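Local atomic coordinates of carbohydrate binding module (Ruminococcus flavefaciens, PDB entry 4V1K), a protein that probably binds plant cell-wall polysaccharides as a non-catalytic module of the cellulosomal family 9 glycoside hydrolase Cel9A. Residues V46-A50 against F122-V128; G55-F61 against F112-D118. All coordinates share one frame; numbering follows the deposited sequence.

How the contacts relate
The two contacts belong to the two antiparallel sheets of a beta-sandwich, and their centres lie about 12 Å apart. Contact 1 joins the two inner strands, 41-49 and 121-131, of a four-stranded sheet; contact 2 joins strand 55-64 to strands 109-114 and 116-117 of the other. Along the chain the order is 46-50, 55-61, 112-118, 122-128, so the contact 2 pair falls between the two halves of contact 1. The sheets meet through apolar side chains: V46 CG2 lies 3.7 Å from F61 CE2, I124 packs on F112, and I48 and F122 both reach I117. Each contact thus contributes side chains to one wall of the shared core.

Contact 1 of 2, residues V46-A50 against F122-V128; sequences VNISA and FTIDSVV
A classic beta bulge sets two residues of strand 121-131, D125 and S126, opposite N47 alone and shifts the antiparallel register against strand 41-49. N47 O accepts from D125 N at 2.8 Å, nearly along the C=O axis, and from S126 N by a weak bond. The bulge turns the D125 side chain toward strand 41-49, where S49 OG donates to D125 OD2 at 2.7 Å, OD2 accepting through its syn lone pair, on the side of the other carboxylate oxygen. Serine fits because its short side chain, with OG between the backbone N and the carbonyl carbon (chi1 70°), brings a hydroxyl up to the carboxylate. Beside it, N47 ND2 donates to S126 OG at 2.8 Å, with S126 OG 19° out of the N47 amide plane, while N47 OD1 is hydrogen-bonded to T89 on the next strand; asparagine suits a place that needs a donor and an acceptor. On the opposite face the residues are apolar. CG2 of I48 rests obliquely against the F122 ring, 3.9 Å from CD2, and V46 CG1 meets I124 CG2 at 4.0 Å; these groups fill the sandwich core. Beyond the bulge T123 N meets S49 O at 2.8 Å. Hydroxyl, amide and carboxylate bonds thus tie the strands together on the outer face, and the S49 bond would probably favour a charged, deprotonated D125.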
ATOM      1  N   VAL A  46       2.568  -4.691  -2.582  1.00 19.55           N
ATOM      2  CA  VAL A  46       1.307  -4.722  -3.320  1.00 17.50           C
ATOM      3  C   VAL A  46       1.576  -5.511  -4.618  1.00 17.67           C
ATOM      4  O   VAL A  46       2.377  -5.094  -5.469  1.00 19.25           O
ATOM      5  CB  VAL A  46       0.774  -3.323  -3.596  1.00 17.65           C
ATOM      6  CG1 VAL A  46      -0.527  -3.408  -4.392  1.00 19.68           C
ATOM      7  CG2 VAL A  46       0.558  -2.572  -2.260  1.00 19.32           C
ATOM      8  N   ASN A  47       0.886  -6.641  -4.758  1.00 17.54           N
ATOM      9  CA  ASN A  47       1.021  -7.528  -5.924  1.00 18.48           C
ATOM     10  C   ASN A  47      -0.096  -7.233  -6.900  1.00 18.63           C
ATOM     11  O   ASN A  47      -1.287  -7.339  -6.547  1.00 19.40           O
ATOM     12  CB  ASN A  47       1.029  -8.987  -5.480  1.00 20.13           C
ATOM     13  CG  ASN A  47       2.208  -9.287  -4.592  1.00 22.94           C
ATOM     14  OD1 ASN A  47       3.351  -9.206  -5.029  1.00 28.67           O
ATOM     15  ND2 ASN A  47       1.946  -9.589  -3.339  1.00 24.51           N
ATOM     16  N   ILE A  48       0.294  -6.864  -8.116  1.00 19.61           N
ATOM     17  CA  ILE A  48      -0.686  -6.473  -9.126  1.00 19.82           C
ATOM     18  C   ILE A  48      -0.538  -7.271 -10.407  1.00 20.16           C
ATOM     19  O   ILE A  48       0.540  -7.797 -10.698  1.00 22.81           O
ATOM     20  CB  ILE A  48      -0.637  -4.954  -9.446  1.00 19.91           C
ATOM     21  CG1 ILE A  48       0.681  -4.535 -10.105  1.00 21.67           C
ATOM     22  CG2 ILE A  48      -0.885  -4.114  -8.216  1.00 20.90           C
ATOM     23  CD1 ILE A  48       0.689  -3.111 -10.651  1.00 23.92           C
ATOM     24  N   SER A  49      -1.623  -7.332 -11.170  1.00 20.20           N
ATOM     25  CA  SER A  49      -1.636  -8.010 -12.458  1.00 20.77           C
ATOM     26  C   SER A  49      -2.552  -7.318 -13.449  1.00 21.80           C
ATOM     27  O   SER A  49      -3.426  -6.515 -13.070  1.00 22.75           O
ATOM     28  CB  SER A  49      -1.995  -9.487 -12.262  1.00 24.50           C
ATOM     29  OG  SER A  49      -3.338  -9.677 -11.881  1.00 27.39           O
ATOM     30  N   ALA A  50      -2.362  -7.621 -14.722  1.00 23.01           N
ATOM     31  CA  ALA A  50      -3.095  -6.969 -15.786  1.00 22.44           C
ATOM     32  C   ALA A  50      -3.187  -7.929 -16.969  1.00 23.70           C
ATOM     33  O   ALA A  50      -2.611  -9.039 -16.941  1.00 26.13           O
ATOM     34  CB  ALA A  50      -2.389  -5.679 -16.180  1.00 25.12           C
ATOM     35  N   PHE A 122      -5.826  -2.524 -13.983  1.00 21.54           N
ATOM     36  CA  PHE A 122      -5.075  -3.581 -13.287  1.00 20.74           C
ATOM     37  C   PHE A 122      -5.850  -4.070 -12.079  1.00 21.18           C
ATOM     38  O   PHE A 122      -6.802  -3.426 -11.635  1.00 21.97           O
ATOM     39  CB  PHE A 122      -3.672  -3.081 -12.888  1.00 21.69           C
ATOM     40  CG  PHE A 122      -3.682  -2.001 -11.825  1.00 24.14           C
ATOM     41  CD1 PHE A 122      -3.864  -0.674 -12.179  1.00 23.16           C
ATOM     42  CD2 PHE A 122      -3.481  -2.292 -10.495  1.00 22.50           C
ATOM     43  CE1 PHE A 122      -3.876   0.324 -11.239  1.00 24.26           C
ATOM     44  CE2 PHE A 122      -3.490  -1.284  -9.530  1.00 22.78           C
ATOM     45  CZ  PHE A 122      -3.683   0.028  -9.903  1.00 22.55           C
ATOM     46  N   THR A 123      -5.437  -5.218 -11.561  1.00 20.45           N
ATOM     47  CA  THR A 123      -6.022  -5.791 -10.339  1.00 20.34           C
ATOM     48  C   THR A 123      -4.998  -5.859  -9.218  1.00 18.79           C
ATOM     49  O   THR A 123      -3.828  -6.255  -9.436  1.00 21.15           O
ATOM     50  CB  THR A 123      -6.588  -7.209 -10.613  1.00 23.34           C
ATOM     51  OG1 THR A 123      -7.576  -7.145 -11.655  1.00 26.15           O
ATOM     52  CG2 THR A 123      -7.261  -7.787  -9.362  1.00 24.90           C
ATOM     53  N   ILE A 124      -5.424  -5.422  -8.032  1.00 19.92           N
ATOM     54  CA  ILE A 124      -4.653  -5.635  -6.791  1.00 19.74           C
ATOM     55  C   ILE A 124      -4.994  -7.039  -6.306  1.00 20.11           C
ATOM     56  O   ILE A 124      -6.095  -7.298  -5.721  1.00 20.23           O
ATOM     57  CB  ILE A 124      -4.972  -4.556  -5.711  1.00 19.94           C
ATOM     58  CG1 ILE A 124      -4.599  -3.167  -6.245  1.00 20.51           C
ATOM     59  CG2 ILE A 124      -4.238  -4.840  -4.391  1.00 19.97           C
ATOM     60  CD1 ILE A 124      -5.058  -2.027  -5.340  1.00 22.27           C
ATOM     61  N   ASP A 125      -4.062  -7.954  -6.553  1.00 20.51           N
ATOM     62  CA  ASP A 125      -4.272  -9.350  -6.184  1.00 20.03           C
ATOM     63  C   ASP A 125      -4.035  -9.630  -4.705  1.00 20.74           C
ATOM     64  O   ASP A 125      -4.782 -10.421  -4.090  1.00 23.41           O
ATOM     65  CB  ASP A 125      -3.388 -10.254  -7.027  1.00 21.51           C
ATOM     66  CG  ASP A 125      -3.727 -10.191  -8.522  1.00 24.72           C
ATOM     67  OD1 ASP A 125      -4.914 -10.249  -8.899  1.00 29.19           O
ATOM     68  OD2 ASP A 125      -2.780 -10.118  -9.319  1.00 30.78           O
ATOM     69  N   SER A 126      -2.991  -9.022  -4.142  1.00 19.85           N
ATOM     70  CA  SER A 126      -2.726  -9.147  -2.724  1.00 18.89           C
ATOM     71  C   SER A 126      -1.967  -7.943  -2.159  1.00 18.51           C
ATOM     72  O   SER A 126      -1.308  -7.222  -2.909  1.00 19.17           O
ATOM     73  CB  SER A 126      -1.978 -10.449  -2.427  1.00 22.67           C
ATOM     74  OG  SER A 126      -0.718 -10.513  -3.055  1.00 24.92           O
ATOM     75  N   VAL A 127      -2.104  -7.748  -0.844  1.00 17.34           N
ATOM     76  CA  VAL A 127      -1.323  -6.780  -0.087  1.00 18.31           C
ATOM     77  C   VAL A 127      -0.695  -7.570   1.071  1.00 18.07           C
ATOM     78  O   VAL A 127      -1.388  -8.328   1.758  1.00 18.19           O
ATOM     79  CB  VAL A 127      -2.156  -5.587   0.422  1.00 18.38           C
ATOM     80  CG1 VAL A 127      -1.246  -4.602   1.156  1.00 20.40           C
ATOM     81  CG2 VAL A 127      -2.914  -4.914  -0.724  1.00 18.16           C
ATOM     82  N   VAL A 128       0.618  -7.400   1.253  1.00 17.38           N
ATOM     83  CA  VAL A 128       1.415  -8.141   2.226  1.00 18.73           C
ATOM     84  C   VAL A 128       2.108  -7.190   3.192  1.00 19.02           C
ATOM     85  O   VAL A 128       2.732  -6.228   2.761  1.00 20.12           O
ATOM     86  CB  VAL A 128       2.477  -9.027   1.530  1.00 22.22           C
ATOM     87  CG1 VAL A 128       3.229  -9.878   2.538  1.00 24.72           C
ATOM     88  CG2 VAL A 128       1.811  -9.954   0.522  1.00 24.52           C
TER

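Contact 2 of 2, residues G55-F61 against F112-D118; sequences GKYVGQF and FGVWWID
One face of the W115 indole lies against the backbone of G59, whose CA sits 3.8 Å from the centroid of the five-membered ring and 16° off its normal, a CH-pi contact; Q60 N is over the same face. At the indole edge, NE1 donates to Q60 OE1 at 3.0 Å, in the ring plane and on a lone pair of the amide. The amide stands almost perpendicular to the indole, and its NE2 is held by the carbonyl of G76. Glycine suits position 59 because a side chain there would collide with G113 O. G59 N lies over one face of the Y57 ring, toward its rim, and G113 O is at the ring edge. The Y57 and F112 planes are almost parallel (11°) but offset so far that little of one ring lies over the other. The phenol extends with its first torsion near trans (chi1 158°), and Y57 OH gives a hydrogen to G113 O at 2.8 Å, satisfying a buried hydroxyl. F61 meets F112 obliquely, CZ to CD1 3.7 Å, completing an aromatic cluster. The W116 indole has D118 OD1 at its edge, bound to NE1 at 3.0 Å, while D118 OD2 takes K56 N from above the carboxylate plane, so one aspartate holds both indole and strand. A classic bulge at the corner of the chain places W115 and W116 opposite the single residue V58, whose O accepts from both backbone nitrogens. W116 touches a bound 2-hydroxybutane-1,4-diol, and a tryptophan exposed on a beta-sandwich sheet is consistent with the aromatic platforms by which carbohydrate-binding modules hold sugars.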
ATOM      1  N   GLY A  55       4.255  -1.944 -17.364  1.00 20.61           N
ATOM      2  CA  GLY A  55       5.091  -0.760 -17.485  1.00 19.83           C
ATOM      3  C   GLY A  55       5.324  -0.050 -16.170  1.00 20.63           C
ATOM      4  O   GLY A  55       5.430  -0.699 -15.128  1.00 21.75           O
ATOM      5  N   LYS A  56       5.449   1.278 -16.228  1.00 19.02           N
ATOM      6  CA  LYS A  56       5.797   2.059 -15.049  1.00 20.07           C
ATOM      7  C   LYS A  56       4.607   2.444 -14.175  1.00 19.04           C
ATOM      8  O   LYS A  56       3.554   2.895 -14.661  1.00 20.48           O
ATOM      9  CB  LYS A  56       6.570   3.324 -15.419  1.00 21.28           C
ATOM     10  CG  LYS A  56       8.069   3.079 -15.400  1.00 25.02           C
ATOM     11  CD  LYS A  56       8.870   4.357 -15.581  1.00 24.21           C
ATOM     12  CE  LYS A  56       8.936   4.804 -17.015  1.00 22.50           C
ATOM     13  NZ  LYS A  56       9.735   3.884 -17.873  1.00 24.66           N
ATOM     14  N   TYR A  57       4.833   2.274 -12.891  1.00 20.15           N
ATOM     15  CA  TYR A  57       4.020   2.816 -11.795  1.00 19.00           C
ATOM     16  C   TYR A  57       4.797   3.949 -11.133  1.00 17.96           C
ATOM     17  O   TYR A  57       5.992   3.815 -10.909  1.00 18.25           O
ATOM     18  CB  TYR A  57       3.765   1.710 -10.744  1.00 18.62           C
ATOM     19  CG  TYR A  57       3.419   2.187  -9.337  1.00 18.70           C
ATOM     20  CD1 TYR A  57       2.097   2.461  -8.963  1.00 18.08           C
ATOM     21  CD2 TYR A  57       4.410   2.369  -8.377  1.00 20.05           C
ATOM     22  CE1 TYR A  57       1.792   2.906  -7.687  1.00 18.64           C
ATOM     23  CE2 TYR A  57       4.122   2.833  -7.096  1.00 18.18           C
ATOM     24  CZ  TYR A  57       2.817   3.079  -6.741  1.00 18.27           C
ATOM     25  OH  TYR A  57       2.578   3.508  -5.446  1.00 18.86           O
ATOM     26  N   VAL A  58       4.095   5.020 -10.772  1.00 17.28           N
ATOM     27  CA  VAL A  58       4.632   6.079  -9.931  1.00 16.86           C
ATOM     28  C   VAL A  58       3.598   6.333  -8.851  1.00 16.70           C
ATOM     29  O   VAL A  58       2.411   6.513  -9.138  1.00 17.11           O
ATOM     30  CB  VAL A  58       4.878   7.379 -10.696  1.00 17.66           C
ATOM     31  CG1 VAL A  58       5.476   8.444  -9.780  1.00 19.13           C
ATOM     32  CG2 VAL A  58       5.774   7.152 -11.903  1.00 19.54           C
ATOM     33  N   GLY A  59       4.033   6.357  -7.595  1.00 16.25           N
ATOM     34  CA  GLY A  59       3.096   6.600  -6.491  1.00 16.59           C
ATOM     35  C   GLY A  59       3.786   6.658  -5.147  1.00 16.56           C
ATOM     36  O   GLY A  59       4.983   6.777  -5.071  1.00 17.97           O
ATOM     37  N   GLN A  60       2.989   6.628  -4.086  1.00 17.63           N
ATOM     38  CA  GLN A  60       3.460   6.770  -2.714  1.00 16.71           C
ATOM     39  C   GLN A  60       2.489   6.042  -1.821  1.00 16.34           C
ATOM     40  O   GLN A  60       1.299   5.929  -2.154  1.00 16.72           O
ATOM     41  CB  GLN A  60       3.427   8.245  -2.259  1.00 20.49           C
ATOM     42  CG  GLN A  60       4.607   9.052  -2.584  1.00 24.70           C
ATOM     43  CD  GLN A  60       4.474  10.485  -2.197  1.00 22.86           C
ATOM     44  OE1 GLN A  60       3.898  11.248  -2.936  1.00 23.23           O
ATOM     45  NE2 GLN A  60       5.069  10.878  -1.073  1.00 23.46           N
ATOM     46  N   PHE A  61       2.996   5.600  -0.671  1.00 15.64           N
ATOM     47  CA  PHE A  61       2.158   5.013   0.382  1.00 15.02           C
ATOM     48  C   PHE A  61       1.922   6.014   1.510  1.00 15.55           C
ATOM     49  O   PHE A  61       2.779   6.845   1.828  1.00 17.39           O
ATOM     50  CB  PHE A  61       2.779   3.742   0.981  1.00 16.55           C
ATOM     51  CG  PHE A  61       2.806   2.561   0.037  1.00 17.56           C
ATOM     52  CD1 PHE A  61       3.641   2.542  -1.073  1.00 19.16           C
ATOM     53  CD2 PHE A  61       2.007   1.469   0.263  1.00 17.98           C
ATOM     54  CE1 PHE A  61       3.672   1.451  -1.924  1.00 20.29           C
ATOM     55  CE2 PHE A  61       2.041   0.367  -0.569  1.00 18.39           C
ATOM     56  CZ  PHE A  61       2.880   0.351  -1.684  1.00 19.65           C
ATOM     57  N   PHE A 112      -2.541   3.000  -0.632  1.00 16.39           N
ATOM     58  CA  PHE A 112      -1.709   2.761  -1.825  1.00 16.78           C
ATOM     59  C   PHE A 112      -2.058   3.832  -2.846  1.00 16.22           C
ATOM     60  O   PHE A 112      -3.152   3.829  -3.438  1.00 17.79           O
ATOM     61  CB  PHE A 112      -2.005   1.351  -2.353  1.00 17.19           C
ATOM     62  CG  PHE A 112      -1.388   1.020  -3.689  1.00 17.79           C
ATOM     63  CD1 PHE A 112      -0.016   1.054  -3.867  1.00 19.59           C
ATOM     64  CD2 PHE A 112      -2.189   0.589  -4.742  1.00 19.91           C
ATOM     65  CE1 PHE A 112       0.546   0.689  -5.089  1.00 20.40           C
ATOM     66  CE2 PHE A 112      -1.637   0.245  -5.960  1.00 19.93           C
ATOM     67  CZ  PHE A 112      -0.275   0.295  -6.120  1.00 19.13           C
ATOM     68  N   GLY A 113      -1.155   4.786  -3.001  1.00 15.40           N
ATOM     69  CA  GLY A 113      -1.354   5.912  -3.904  1.00 15.76           C
ATOM     70  C   GLY A 113      -0.838   5.582  -5.304  1.00 16.61           C
ATOM     71  O   GLY A 113       0.302   5.107  -5.469  1.00 18.30           O
ATOM     72  N   VAL A 114      -1.669   5.837  -6.309  1.00 16.01           N
ATOM     73  CA  VAL A 114      -1.297   5.638  -7.707  1.00 16.87           C
ATOM     74  C   VAL A 114      -1.312   6.989  -8.419  1.00 17.39           C
ATOM     75  O   VAL A 114      -2.377   7.512  -8.782  1.00 17.60           O
ATOM     76  CB  VAL A 114      -2.250   4.637  -8.438  1.00 18.18           C
ATOM     77  CG1 VAL A 114      -1.722   4.335  -9.841  1.00 19.80           C
ATOM     78  CG2 VAL A 114      -2.372   3.338  -7.661  1.00 20.89           C
ATOM     79  N   TRP A 115      -0.137   7.585  -8.589  1.00 15.59           N
ATOM     80  CA  TRP A 115      -0.061   8.879  -9.292  1.00 15.93           C
ATOM     81  C   TRP A 115      -0.069   8.709 -10.819  1.00 17.16           C
ATOM     82  O   TRP A 115      -0.560   9.591 -11.545  1.00 18.76           O
ATOM     83  CB  TRP A 115       1.187   9.650  -8.856  1.00 17.38           C
ATOM     84  CG  TRP A 115       1.408   9.910  -7.372  1.00 16.90           C
ATOM     85  CD1 TRP A 115       2.615  10.274  -6.803  1.00 17.85           C
ATOM     86  CD2 TRP A 115       0.463   9.864  -6.282  1.00 16.51           C
ATOM     87  NE1 TRP A 115       2.483  10.440  -5.458  1.00 19.11           N
ATOM     88  CE2 TRP A 115       1.185  10.195  -5.100  1.00 18.53           C
ATOM     89  CE3 TRP A 115      -0.907   9.540  -6.168  1.00 18.19           C
ATOM     90  CZ2 TRP A 115       0.569  10.265  -3.826  1.00 17.09           C
ATOM     91  CZ3 TRP A 115      -1.507   9.612  -4.903  1.00 19.50           C
ATOM     92  CH2 TRP A 115      -0.754   9.948  -3.749  1.00 19.00           C
ATOM     93  N   TRP A 116       0.442   7.570 -11.289  1.00 17.92           N
ATOM     94  CA  TRP A 116       0.456   7.211 -12.713  1.00 17.87           C
ATOM     95  C   TRP A 116       0.681   5.735 -12.837  1.00 17.76           C
ATOM     96  O   TRP A 116       1.414   5.166 -12.040  1.00 17.94           O
ATOM     97  CB  TRP A 116       1.586   7.909 -13.443  1.00 17.76           C
ATOM     98  CG  TRP A 116       1.636   7.641 -14.923  1.00 17.75           C
ATOM     99  CD1 TRP A 116       2.476   6.768 -15.582  1.00 19.80           C
ATOM    100  CD2 TRP A 116       0.821   8.253 -15.931  1.00 19.27           C
ATOM    101  NE1 TRP A 116       2.218   6.810 -16.934  1.00 19.80           N
ATOM    102  CE2 TRP A 116       1.196   7.706 -17.163  1.00 20.53           C
ATOM    103  CE3 TRP A 116      -0.218   9.182 -15.896  1.00 22.26           C
ATOM    104  CZ2 TRP A 116       0.603   8.106 -18.358  1.00 22.20           C
ATOM    105  CZ3 TRP A 116      -0.819   9.562 -17.094  1.00 24.22           C
ATOM    106  CH2 TRP A 116      -0.401   9.025 -18.305  1.00 22.73           C
ATOM    107  N   ILE A 117       0.060   5.104 -13.821  1.00 17.13           N
ATOM    108  CA  ILE A 117       0.461   3.753 -14.202  1.00 17.79           C
ATOM    109  C   ILE A 117       0.246   3.649 -15.716  1.00 18.72           C
ATOM    110  O   ILE A 117      -0.774   4.120 -16.233  1.00 21.21           O
ATOM    111  CB  ILE A 117      -0.290   2.664 -13.364  1.00 18.93           C
ATOM    112  CG1 ILE A 117       0.272   1.262 -13.648  1.00 20.46           C
ATOM    113  CG2 ILE A 117      -1.792   2.745 -13.576  1.00 19.69           C
ATOM    114  CD1 ILE A 117      -0.082   0.219 -12.609  1.00 22.54           C
ATOM    115  N   ASP A 118       1.207   3.047 -16.431  1.00 18.85           N
ATOM    116  CA  ASP A 118       1.171   3.011 -17.896  1.00 19.44           C
ATOM    117  C   ASP A 118      -0.028   2.166 -18.373  1.00 22.61           C
ATOM    118  O   ASP A 118      -0.810   2.606 -19.179  1.00 23.73           O
ATOM    119  CB  ASP A 118       2.466   2.439 -18.444  1.00 20.57           C
ATOM    120  CG  ASP A 118       3.627   3.445 -18.510  1.00 22.66           C
ATOM    121  OD1 ASP A 118       3.407   4.678 -18.627  1.00 25.46           O
ATOM    122  OD2 ASP A 118       4.801   2.978 -18.465  1.00 24.14           O
TER